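Local coordinates for putative regulator (Escherichia coli O6, PDB 3HFI), which is of unknown function but probably regulates transcription, its UTRA domain being of the kind that senses small molecules in GntR-type DNA-binding regulators, at residues T30-A36 and G49-L55; M67-I73 and V146-W152; I75-P79 and E143-E147. One frame throughout, in Å; residues are numbered along the deposited sequence.

Contact 1 of 3, residues T30-A36 and G49-L55; sequences TSRIEPA and GQDILYL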
loop_
_atom_site.group_PDB
_atom_site.type_symbol
_atom_site.label_atom_id
_atom_site.label_comp_id
_atom_site.label_asym_id
_atom_site.label_seq_id
_atom_site.Cartn_x
_atom_site.Cartn_y
_atom_site.Cartn_z
ATOM N N THR A 30 -5.608 -16.915 -14.087
ATOM C CA THR A 30 -6.742 -16.817 -14.969
ATOM C C THR A 30 -7.090 -15.387 -15.242
ATOM O O THR A 30 -6.733 -14.470 -14.478
ATOM C CB THR A 30 -7.981 -17.634 -14.437
ATOM O OG1 THR A 30 -8.814 -17.950 -15.541
ATOM C CG2 THR A 30 -8.784 -16.909 -13.429
ATOM N N SER A 31 -7.741 -15.196 -16.381
ATOM C CA SER A 31 -8.373 -13.929 -16.673
ATOM C C SER A 31 -9.712 -14.028 -17.377
ATOM O O SER A 31 -10.016 -15.012 -17.965
ATOM C CB SER A 31 -7.427 -13.007 -17.439
ATOM O OG SER A 31 -7.200 -13.418 -18.735
ATOM N N ARG A 32 -10.473 -12.951 -17.377
ATOM C CA ARG A 32 -11.838 -13.004 -17.845
ATOM C C ARG A 32 -12.321 -11.598 -18.076
ATOM O O ARG A 32 -11.932 -10.715 -17.311
ATOM C CB ARG A 32 -12.671 -13.486 -16.681
ATOM C CG ARG A 32 -13.735 -14.332 -16.998
ATOM C CD ARG A 32 -14.088 -15.143 -15.729
ATOM N NE ARG A 32 -14.377 -14.319 -14.530
ATOM C CZ ARG A 32 -14.045 -14.690 -13.282
ATOM N NH1 ARG A 32 -13.364 -15.835 -13.085
ATOM N NH2 ARG A 32 -14.334 -13.896 -12.229
ATOM N N ILE A 33 -13.159 -11.393 -19.088
ATOM C CA ILE A 33 -13.865 -10.123 -19.254
ATOM C C ILE A 33 -15.222 -10.401 -18.601
ATOM O O ILE A 33 -15.854 -11.399 -18.940
ATOM C CB ILE A 33 -14.116 -9.751 -20.719
ATOM C CG1 ILE A 33 -12.782 -9.563 -21.477
ATOM C CG2 ILE A 33 -14.982 -8.513 -20.830
ATOM C CD1 ILE A 33 -11.865 -8.685 -20.749
ATOM N N GLU A 34 -15.648 -9.587 -17.651
ATOM C CA GLU A 34 -16.940 -9.869 -17.061
ATOM C C GLU A 34 -17.691 -8.549 -16.831
ATOM O O GLU A 34 -17.054 -7.521 -16.690
ATOM C CB GLU A 34 -16.738 -10.597 -15.714
ATOM C CG GLU A 34 -15.958 -9.743 -14.717
ATOM C CD GLU A 34 -15.786 -10.390 -13.268
ATOM O OE1 GLU A 34 -15.808 -11.635 -13.140
ATOM O OE2 GLU A 34 -15.619 -9.605 -12.285
ATOM N N PRO A 35 -19.037 -8.606 -16.751
ATOM C CA PRO A 35 -19.780 -7.405 -16.405
ATOM C C PRO A 35 -19.468 -6.993 -14.974
ATOM O O PRO A 35 -19.428 -7.852 -14.096
ATOM C CB PRO A 35 -21.259 -7.798 -16.572
ATOM C CG PRO A 35 -21.241 -9.092 -17.363
ATOM C CD PRO A 35 -19.910 -9.774 -17.006
ATOM N N ALA A 36 -19.178 -5.711 -14.741
ATOM C CA ALA A 36 -18.987 -5.192 -13.373
ATOM C C ALA A 36 -20.253 -5.372 -12.545
ATOM O O ALA A 36 -21.357 -4.976 -12.975
ATOM C CB ALA A 36 -18.602 -3.779 -13.404
ATOM N N GLY A 49 -22.702 -3.421 -14.911
ATOM C CA GLY A 49 -22.792 -4.233 -16.142
ATOM C C GLY A 49 -21.714 -3.959 -17.205
ATOM O O GLY A 49 -21.557 -4.727 -18.201
ATOM N N GLN A 50 -20.988 -2.869 -17.036
ATOM C CA GLN A 50 -19.955 -2.541 -17.976
ATOM C C GLN A 50 -18.840 -3.569 -17.905
ATOM O O GLN A 50 -18.433 -3.914 -16.833
ATOM C CB GLN A 50 -19.358 -1.205 -17.625
ATOM C CG GLN A 50 -18.429 -0.739 -18.676
ATOM C CD GLN A 50 -18.114 0.687 -18.527
ATOM O OE1 GLN A 50 -18.971 1.518 -18.792
ATOM N NE2 GLN A 50 -16.885 1.008 -18.125
ATOM N N ASP A 51 -18.355 -4.043 -19.048
ATOM C CA ASP A 51 -17.306 -5.053 -19.053
ATOM C C ASP A 51 -16.028 -4.555 -18.425
ATOM O O ASP A 51 -15.617 -3.406 -18.598
ATOM C CB ASP A 51 -17.061 -5.554 -20.480
ATOM C CG ASP A 51 -18.060 -6.581 -20.928
ATOM O OD1 ASP A 51 -18.812 -7.146 -20.103
ATOM O OD2 ASP A 51 -18.049 -6.910 -22.123
ATOM N N ILE A 52 -15.470 -5.359 -17.535
ATOM C CA ILE A 52 -14.182 -5.085 -16.958
ATOM C C ILE A 52 -13.331 -6.303 -17.158
ATOM O O ILE A 52 -13.854 -7.405 -17.476
ATOM C CB ILE A 52 -14.289 -4.669 -15.464
ATOM C CG1 ILE A 52 -14.998 -5.743 -14.567
ATOM C CG2 ILE A 52 -14.955 -3.275 -15.348
ATOM C CD1 ILE A 52 -14.089 -6.913 -14.100
ATOM N N LEU A 53 -12.019 -6.132 -17.016
ATOM C CA LEU A 53 -11.067 -7.258 -17.045
ATOM C C LEU A 53 -10.773 -7.806 -15.616
ATOM O O LEU A 53 -10.401 -7.047 -14.718
ATOM C CB LEU A 53 -9.743 -6.818 -17.709
ATOM C CG LEU A 53 -8.585 -7.836 -17.796
ATOM C CD1 LEU A 53 -9.057 -9.016 -18.626
ATOM C CD2 LEU A 53 -7.331 -7.157 -18.391
ATOM N N TYR A 54 -10.980 -9.100 -15.397
ATOM C CA TYR A 54 -10.704 -9.713 -14.146
ATOM C C TYR A 54 -9.387 -10.481 -14.339
ATOM O O TYR A 54 -9.237 -11.157 -15.318
ATOM C CB TYR A 54 -11.790 -10.689 -13.795
ATOM C CG TYR A 54 -11.433 -11.631 -12.663
ATOM C CD1 TYR A 54 -11.722 -11.301 -11.334
ATOM C CD2 TYR A 54 -10.856 -12.856 -12.916
ATOM C CE1 TYR A 54 -11.442 -12.162 -10.296
ATOM C CE2 TYR A 54 -10.552 -13.752 -11.854
ATOM C CZ TYR A 54 -10.859 -13.382 -10.552
ATOM O OH TYR A 54 -10.523 -14.208 -9.483
ATOM N N LEU A 55 -8.423 -10.317 -13.431
ATOM C CA LEU A 55 -7.152 -11.033 -13.472
ATOM C C LEU A 55 -6.936 -11.663 -12.127
ATOM O O LEU A 55 -7.013 -10.974 -11.100
ATOM C CB LEU A 55 -6.035 -10.042 -13.689
ATOM C CG LEU A 55 -5.137 -9.939 -14.854
ATOM C CD1 LEU A 55 -5.883 -10.084 -16.213
ATOM C CD2 LEU A 55 -4.342 -8.621 -14.696
#

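Contact 2 of 3, residues M67-I73 and V146-W152; sequences MLIENRI and VEFGNVW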
loop_
_atom_site.group_PDB
_atom_site.type_symbol
_atom_site.label_atom_id
_atom_site.label_comp_id
_atom_site.label_asym_id
_atom_site.label_seq_id
_atom_site.Cartn_x
_atom_site.Cartn_y
_atom_site.Cartn_z
ATOM N N MET A 67 0.766 -14.305 -1.780
ATOM C CA MET A 67 -0.570 -13.791 -1.825
ATOM C C MET A 67 -1.282 -14.095 -3.129
ATOM O O MET A 67 -0.650 -14.310 -4.166
ATOM C CB MET A 67 -0.534 -12.281 -1.622
ATOM C CG MET A 67 0.268 -11.537 -2.654
ATOM S SD MET A 67 0.693 -9.820 -2.158
ATOM C CE MET A 67 2.260 -10.133 -1.378
ATOM N N LEU A 68 -2.608 -14.099 -3.049
ATOM C CA LEU A 68 -3.498 -14.247 -4.200
ATOM C C LEU A 68 -4.152 -12.893 -4.465
ATOM O O LEU A 68 -4.710 -12.287 -3.564
ATOM C CB LEU A 68 -4.519 -15.352 -3.908
ATOM C CG LEU A 68 -5.547 -15.697 -4.975
ATOM C CD1 LEU A 68 -4.919 -16.386 -6.191
ATOM C CD2 LEU A 68 -6.525 -16.596 -4.257
ATOM N N ILE A 69 -4.029 -12.404 -5.697
ATOM C CA ILE A 69 -4.501 -11.100 -6.088
ATOM C C ILE A 69 -5.551 -11.263 -7.164
ATOM O O ILE A 69 -5.305 -11.946 -8.171
ATOM C CB ILE A 69 -3.362 -10.229 -6.642
ATOM C CG1 ILE A 69 -2.148 -10.276 -5.683
ATOM C CG2 ILE A 69 -3.896 -8.790 -6.897
ATOM C CD1 ILE A 69 -0.923 -9.512 -6.170
ATOM N N GLU A 70 -6.705 -10.631 -6.962
ATOM C CA GLU A 70 -7.778 -10.547 -7.973
ATOM C C GLU A 70 -7.959 -9.096 -8.340
ATOM O O GLU A 70 -8.421 -8.292 -7.514
ATOM C CB GLU A 70 -9.049 -11.079 -7.364
ATOM C CG GLU A 70 -8.903 -12.482 -6.989
ATOM C CD GLU A 70 -10.188 -13.012 -6.442
ATOM O OE1 GLU A 70 -10.418 -12.846 -5.215
ATOM O OE2 GLU A 70 -10.940 -13.621 -7.246
ATOM N N ASN A 71 -7.509 -8.727 -9.525
ATOM C CA ASN A 71 -7.608 -7.377 -10.018
ATOM C C ASN A 71 -8.848 -7.237 -10.925
ATOM O O ASN A 71 -9.135 -8.130 -11.727
ATOM C CB ASN A 71 -6.355 -7.023 -10.854
ATOM C CG ASN A 71 -5.075 -7.199 -10.116
ATOM O OD1 ASN A 71 -4.239 -8.034 -10.468
ATOM N ND2 ASN A 71 -4.871 -6.356 -9.112
ATOM N N ARG A 72 -9.557 -6.126 -10.827
ATOM C CA ARG A 72 -10.621 -5.801 -11.723
ATOM C C ARG A 72 -10.348 -4.390 -12.253
ATOM O O ARG A 72 -10.278 -3.423 -11.504
ATOM C CB ARG A 72 -11.927 -5.853 -10.974
ATOM C CG ARG A 72 -12.455 -7.278 -10.798
ATOM C CD ARG A 72 -13.588 -7.351 -9.886
ATOM N NE ARG A 72 -14.174 -8.703 -9.806
ATOM C CZ ARG A 72 -13.906 -9.568 -8.829
ATOM N NH1 ARG A 72 -13.026 -9.282 -7.904
ATOM N NH2 ARG A 72 -14.468 -10.751 -8.807
ATOM N N ILE A 73 -10.222 -4.308 -13.567
ATOM C CA ILE A 73 -9.662 -3.168 -14.298
ATOM C C ILE A 73 -10.679 -2.561 -15.266
ATOM O O ILE A 73 -11.288 -3.294 -16.061
ATOM C CB ILE A 73 -8.405 -3.608 -15.103
ATOM C CG1 ILE A 73 -7.338 -4.161 -14.142
ATOM C CG2 ILE A 73 -7.860 -2.412 -15.819
ATOM C CD1 ILE A 73 -6.660 -5.451 -14.628
ATOM N N VAL A 146 -9.192 3.333 -11.602
ATOM C CA VAL A 146 -8.849 2.480 -12.737
ATOM C C VAL A 146 -8.894 0.991 -12.381
ATOM O O VAL A 146 -9.160 0.157 -13.252
ATOM C CB VAL A 146 -7.507 2.819 -13.364
ATOM C CG1 VAL A 146 -6.312 2.648 -12.384
ATOM C CG2 VAL A 146 -7.285 1.948 -14.646
ATOM N N GLU A 147 -8.661 0.645 -11.113
ATOM C CA GLU A 147 -8.529 -0.765 -10.750
ATOM C C GLU A 147 -8.972 -0.969 -9.340
ATOM O O GLU A 147 -8.760 -0.082 -8.505
ATOM C CB GLU A 147 -7.082 -1.247 -10.932
ATOM C CG GLU A 147 -6.852 -2.761 -10.764
ATOM C CD GLU A 147 -6.583 -3.194 -9.340
ATOM O OE1 GLU A 147 -5.970 -2.414 -8.571
ATOM O OE2 GLU A 147 -6.939 -4.326 -8.976
ATOM N N PHE A 148 -9.622 -2.117 -9.093
ATOM C CA PHE A 148 -10.173 -2.514 -7.783
ATOM C C PHE A 148 -9.705 -3.939 -7.531
ATOM O O PHE A 148 -10.093 -4.874 -8.254
ATOM C CB PHE A 148 -11.721 -2.449 -7.763
ATOM C CG PHE A 148 -12.318 -2.872 -6.467
ATOM C CD1 PHE A 148 -12.018 -2.187 -5.300
ATOM C CD2 PHE A 148 -13.148 -3.967 -6.390
ATOM C CE1 PHE A 148 -12.524 -2.576 -4.104
ATOM C CE2 PHE A 148 -13.666 -4.384 -5.143
ATOM C CZ PHE A 148 -13.384 -3.687 -4.051
ATOM N N GLY A 149 -8.820 -4.084 -6.552
ATOM C CA GLY A 149 -8.179 -5.343 -6.234
ATOM C C GLY A 149 -8.601 -5.899 -4.900
ATOM O O GLY A 149 -8.853 -5.154 -3.943
ATOM N N ASN A 150 -8.685 -7.216 -4.852
ATOM C CA ASN A 150 -8.899 -7.971 -3.638
ATOM C C ASN A 150 -7.685 -8.839 -3.438
ATOM O O ASN A 150 -7.320 -9.596 -4.356
ATOM C CB ASN A 150 -10.092 -8.889 -3.791
ATOM C CG ASN A 150 -11.393 -8.177 -3.558
ATOM O OD1 ASN A 150 -11.943 -8.263 -2.486
ATOM N ND2 ASN A 150 -11.882 -7.448 -4.548
ATOM N N VAL A 151 -7.064 -8.750 -2.258
ATOM C CA VAL A 151 -5.800 -9.440 -2.004
ATOM C C VAL A 151 -5.975 -10.346 -0.801
ATOM O O VAL A 151 -6.534 -9.928 0.205
ATOM C CB VAL A 151 -4.659 -8.454 -1.769
ATOM C CG1 VAL A 151 -3.382 -9.175 -1.539
ATOM C CG2 VAL A 151 -4.508 -7.527 -2.975
ATOM N N TRP A 152 -5.457 -11.565 -0.912
ATOM C CA TRP A 152 -5.565 -12.580 0.115
ATOM C C TRP A 152 -4.161 -12.882 0.560
ATOM O O TRP A 152 -3.379 -13.456 -0.203
ATOM C CB TRP A 152 -6.217 -13.814 -0.453
ATOM C CG TRP A 152 -7.464 -13.459 -1.111
ATOM C CD1 TRP A 152 -7.647 -13.062 -2.422
ATOM C CD2 TRP A 152 -8.717 -13.392 -0.491
ATOM N NE1 TRP A 152 -8.959 -12.752 -2.648
ATOM C CE2 TRP A 152 -9.651 -12.955 -1.479
ATOM C CE3 TRP A 152 -9.162 -13.652 0.805
ATOM C CZ2 TRP A 152 -11.001 -12.784 -1.195
ATOM C CZ3 TRP A 152 -10.491 -13.498 1.084
ATOM C CH2 TRP A 152 -11.408 -13.077 0.085
HETATM O O HOH W 1 -11.025 -7.175 -7.357
#

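Contact 3 of 3, residues I75-P79 and E143-E147; sequences IELCP and ELPVE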
loop_
_atom_site.group_PDB
_atom_site.type_symbol
_atom_site.label_atom_id
_atom_site.label_comp_id
_atom_site.label_asym_id
_atom_site.label_seq_id
_atom_site.Cartn_x
_atom_site.Cartn_y
_atom_site.Cartn_z
ATOM N N ILE A 75 -11.294 -1.251 -18.405
ATOM C CA ILE A 75 -10.567 -1.357 -19.665
ATOM C C ILE A 75 -10.794 -0.171 -20.618
ATOM O O ILE A 75 -9.958 0.109 -21.483
ATOM C CB ILE A 75 -10.851 -2.720 -20.352
ATOM C CG1 ILE A 75 -12.317 -2.959 -20.626
ATOM C CG2 ILE A 75 -10.442 -3.861 -19.469
ATOM C CD1 ILE A 75 -12.604 -4.503 -20.701
ATOM N N GLU A 76 -11.871 0.585 -20.404
ATOM C CA GLU A 76 -12.129 1.791 -21.222
ATOM C C GLU A 76 -11.009 2.813 -21.118
ATOM O O GLU A 76 -10.775 3.565 -22.039
ATOM C CB GLU A 76 -13.425 2.453 -20.804
ATOM C CG GLU A 76 -14.623 1.469 -20.589
ATOM C CD GLU A 76 -14.826 0.484 -21.728
ATOM O OE1 GLU A 76 -14.671 0.885 -22.925
ATOM O OE2 GLU A 76 -15.169 -0.707 -21.429
ATOM N N LEU A 77 -10.284 2.798 -20.008
ATOM C CA LEU A 77 -9.207 3.742 -19.772
ATOM C C LEU A 77 -7.846 3.296 -20.319
ATOM O O LEU A 77 -6.933 4.121 -20.390
ATOM C CB LEU A 77 -9.095 3.967 -18.235
ATOM C CG LEU A 77 -10.298 4.699 -17.627
ATOM C CD1 LEU A 77 -10.226 4.812 -16.057
ATOM C CD2 LEU A 77 -10.361 6.142 -18.364
ATOM N N CYS A 78 -7.697 1.999 -20.642
ATOM C CA CYS A 78 -6.467 1.432 -21.200
ATOM C C CYS A 78 -6.793 0.526 -22.361
ATOM O O CYS A 78 -6.848 -0.725 -22.218
ATOM C CB CYS A 78 -5.594 0.676 -20.196
ATOM S SG CYS A 78 -6.311 0.291 -18.650
ATOM N N PRO A 79 -6.993 1.171 -23.527
ATOM C CA PRO A 79 -7.038 0.542 -24.844
ATOM C C PRO A 79 -5.856 -0.408 -24.982
ATOM O O PRO A 79 -4.699 0.039 -24.840
ATOM C CB PRO A 79 -6.940 1.730 -25.820
ATOM C CG PRO A 79 -7.434 2.931 -25.016
ATOM C CD PRO A 79 -6.973 2.651 -23.626
ATOM N N GLU A 143 -10.790 11.670 -9.081
ATOM C CA GLU A 143 -12.113 11.326 -9.563
ATOM C C GLU A 143 -12.167 10.201 -10.580
ATOM O O GLU A 143 -13.209 9.936 -11.111
ATOM C CB GLU A 143 -12.740 12.561 -10.233
ATOM C CG GLU A 143 -13.005 13.723 -9.264
ATOM C CD GLU A 143 -12.036 14.910 -9.440
ATOM O OE1 GLU A 143 -12.157 15.605 -10.486
ATOM O OE2 GLU A 143 -11.192 15.180 -8.540
ATOM N N LEU A 144 -11.052 9.543 -10.844
ATOM C CA LEU A 144 -10.967 8.523 -11.864
ATOM C C LEU A 144 -10.253 7.259 -11.349
ATOM O O LEU A 144 -9.048 7.097 -11.525
ATOM C CB LEU A 144 -10.217 9.115 -13.050
ATOM C CG LEU A 144 -10.138 8.429 -14.393
ATOM C CD1 LEU A 144 -11.564 8.149 -14.935
ATOM C CD2 LEU A 144 -9.353 9.419 -15.329
ATOM N N PRO A 145 -10.998 6.330 -10.734
ATOM C CA PRO A 145 -10.492 5.015 -10.416
ATOM C C PRO A 145 -10.174 4.230 -11.678
ATOM O O PRO A 145 -10.747 4.504 -12.732
ATOM C CB PRO A 145 -11.668 4.354 -9.638
ATOM C CG PRO A 145 -12.570 5.418 -9.328
ATOM C CD PRO A 145 -12.424 6.418 -10.427
ATOM N N VAL A 146 -9.192 3.333 -11.602
ATOM C CA VAL A 146 -8.849 2.480 -12.737
ATOM C C VAL A 146 -8.894 0.991 -12.381
ATOM O O VAL A 146 -9.160 0.157 -13.252
ATOM C CB VAL A 146 -7.507 2.819 -13.364
ATOM C CG1 VAL A 146 -6.312 2.648 -12.384
ATOM C CG2 VAL A 146 -7.285 1.948 -14.646
ATOM N N GLU A 147 -8.661 0.645 -11.113
ATOM C CA GLU A 147 -8.529 -0.765 -10.750
ATOM C C GLU A 147 -8.972 -0.969 -9.340
ATOM O O GLU A 147 -8.760 -0.082 -8.505
ATOM C CB GLU A 147 -7.082 -1.247 -10.932
ATOM C CG GLU A 147 -6.852 -2.761 -10.764
ATOM C CD GLU A 147 -6.583 -3.194 -9.340
ATOM O OE1 GLU A 147 -5.970 -2.414 -8.571
ATOM O OE2 GLU A 147 -6.939 -4.326 -8.976
#

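Contact 1 of 3, residues T30-A36 and G49-L55
Arg32 and Tyr54 face each other across an antiparallel strand pair, the guanidinium lying flat on the phenol ring. The stack is well defined: centres are 4.0 Å apart, planes differ by 12°, and Arg32 CZ sits over the face of the Tyr54 ring, a cation-pi geometry. The arginine chain bends at its third torsion (chi3 55°), which folds the head over the tyrosine. Arg32 NH2 also donates to Glu34 OE1 at 2.8 Å, a salt bridge made within the guanidinium plane and on the syn side of the carboxylate. A weaker bond runs from Arg32 NE to the same oxygen, so the stacked head is held at its edge as well as over its face. Thr30 CG2 lies at the edge of the Tyr54 ring, near its plane.

Two residue pairs exchange backbone bonds: Arg32 with Tyr54, where Tyr54 N to Arg32 O is the straighter at 175°, and Glu34 with Ile52. Past Pro35, which has no N-H to give, two single bonds follow: Ala36 N reaches Gln50 O at 2.9 Å from above the carbonyl plane, whereas Gly49 N meets Ala36 O at 2.8 Å within it. The Glu34 chain runs alongside Ile52, CG to Ile52 CD1 at 3.4 Å. On the face carrying Ile33 and Leu53, their CD1 atoms touch at 3.5 Å.

Two polar ends look to strand 65-73: Glu34 OE2 forms a salt bridge with Arg72 NE, and Tyr54 OH is probably hydrogen-bonded to Glu70 OE2. Strand 26-35 is outermost in the sheet, strand 51-60 lies between it and 65-73, and helix 38-44, which links the pair, packs on Ala36 and Ile52.

Contact 2 of 3, residues M67-I73 and V146-W152
Glu70 and Trp152 meet through a side-chain hydrogen bond that crosses between two central antiparallel strands. Glu70 can be traced outward from CB, which rests 3.8 Å from Asn150 O. With CG beside the backbone N and the chain extended beyond it, the carboxylate reaches the indole, CD coming within 4.0 Å of Trp152 NE1. There OE1 accepts from Trp152 NE1 at 3.0 Å, on its anti side and with the donor tilted out of the carboxylate plane; the N-H...O angle of 149° shows a moderately bent bond. The same OE1 takes a salt bridge from Arg119 NH2, while OE2 is probably hydrogen-bonded to Tyr54 OH. Both oxygens of this buried acid thus appear to have partners, and its negative charge is probably stabilised by Arg119.

On the other face, Asn71 ND2 donates to Glu147 OE2 at 2.9 Å. The acceptor lies in the amide plane, but the amide comes from above the carboxylate plane, the two planes being 72° apart. Glu147 is bent at its second torsion (chi2 -88°), turning the carboxylate back toward Gly149, which has no side chain to obstruct it. Asn71 OD1 is engaged by Arg57. One water bridges four groups: it donates to Glu70 O and to Phe148 O, at 2.6 Å from the latter, and accepts from Asn150 ND2 and from Arg72 NH1, Arg72 NE being salt-bridged to Glu34. Paired backbone bonds at Leu68-Trp152, Glu70-Asn150 and Arg72-Phe148 set the register.

Strands 51-60 and 130-139 flank this pair within the sheet. Helix 117-123 packs on Leu68 and Trp152, helix 91-99 on Asn71, Ile73 and Glu147 from the other face, and Gly161 of the second subunit reaches Ile69 and Val151.

Contact 3 of 3, residues I75-P79 and E143-E147
Leu77 packs on Leu144 and Val146 where a short 3-10 turn, residues 75-77, meets the start of strand 144-153 beside a classic beta bulge. The bulge is formed by Val146 and Glu147, which both face Val138 on the adjoining strand; the backbone of each is hydrogen-bonded to that residue. The closest CA atoms across the contact, those of Leu77 and Val146, are 7.2 Å apart. That is too wide for a strand pair, so the segments meet through side chains instead.

Apolar packing supplies most of the contact. Leu77 carries CG beside its backbone N (chi1 -68°) and holds the rest of its chain extended, which projects CD1 toward the strand. The leucine chains of Leu77 and Leu144 slide past each other in opposite directions, with their CD1 atoms 3.8 Å apart. Leu77 CD1 also approaches Val146 CB at 4.3 Å, and Cys78 SG lies 4.4 Å from Val146 CG2, a looser touch.

Polar bonding is confined to the separate segments and their neighbours. Within the turn, Cys78 N donates to Ile75 O at 3.1 Å, closing the 3-10 segment. The backbone of Val146 is bonded to Asn74, just ahead of the turn, which ties the loop to the strand close to the apolar patch.

Helix 91-99 borders the same patch: Leu98 touches Cys78 and Ile95 touches Val146, while Pro145 turns to Leu137 and Phe139 on strand 130-139. The tightest approach between the segments is of methyl to carbonyl, Leu77 CD1 standing 3.4 Å from Pro145 O.

In the fold
Contacts 1 and 2 are strand pairings within one antiparallel sheet, joined where strand 51-60 borders strand 65-73. The centre of contact 2 is about 1 Å from the centre of the chain, and the contact is buried, with polar side chains bonded on both faces of the sheet; the centre of contact 1, about 12 Å from that of the chain, involves outermost strand 26-35 and mixes buried with exposed residues. Contact 3, centred about 13 Å from the chain centre, is small and apolar yet buried, none of its touching residues being exposed. It shares Val146 and Glu147 with contact 2 and touches contact 1 through Ile75 on Leu53. Arg72 and Glu70 carry polar chemistry outward to Glu34 and Tyr54.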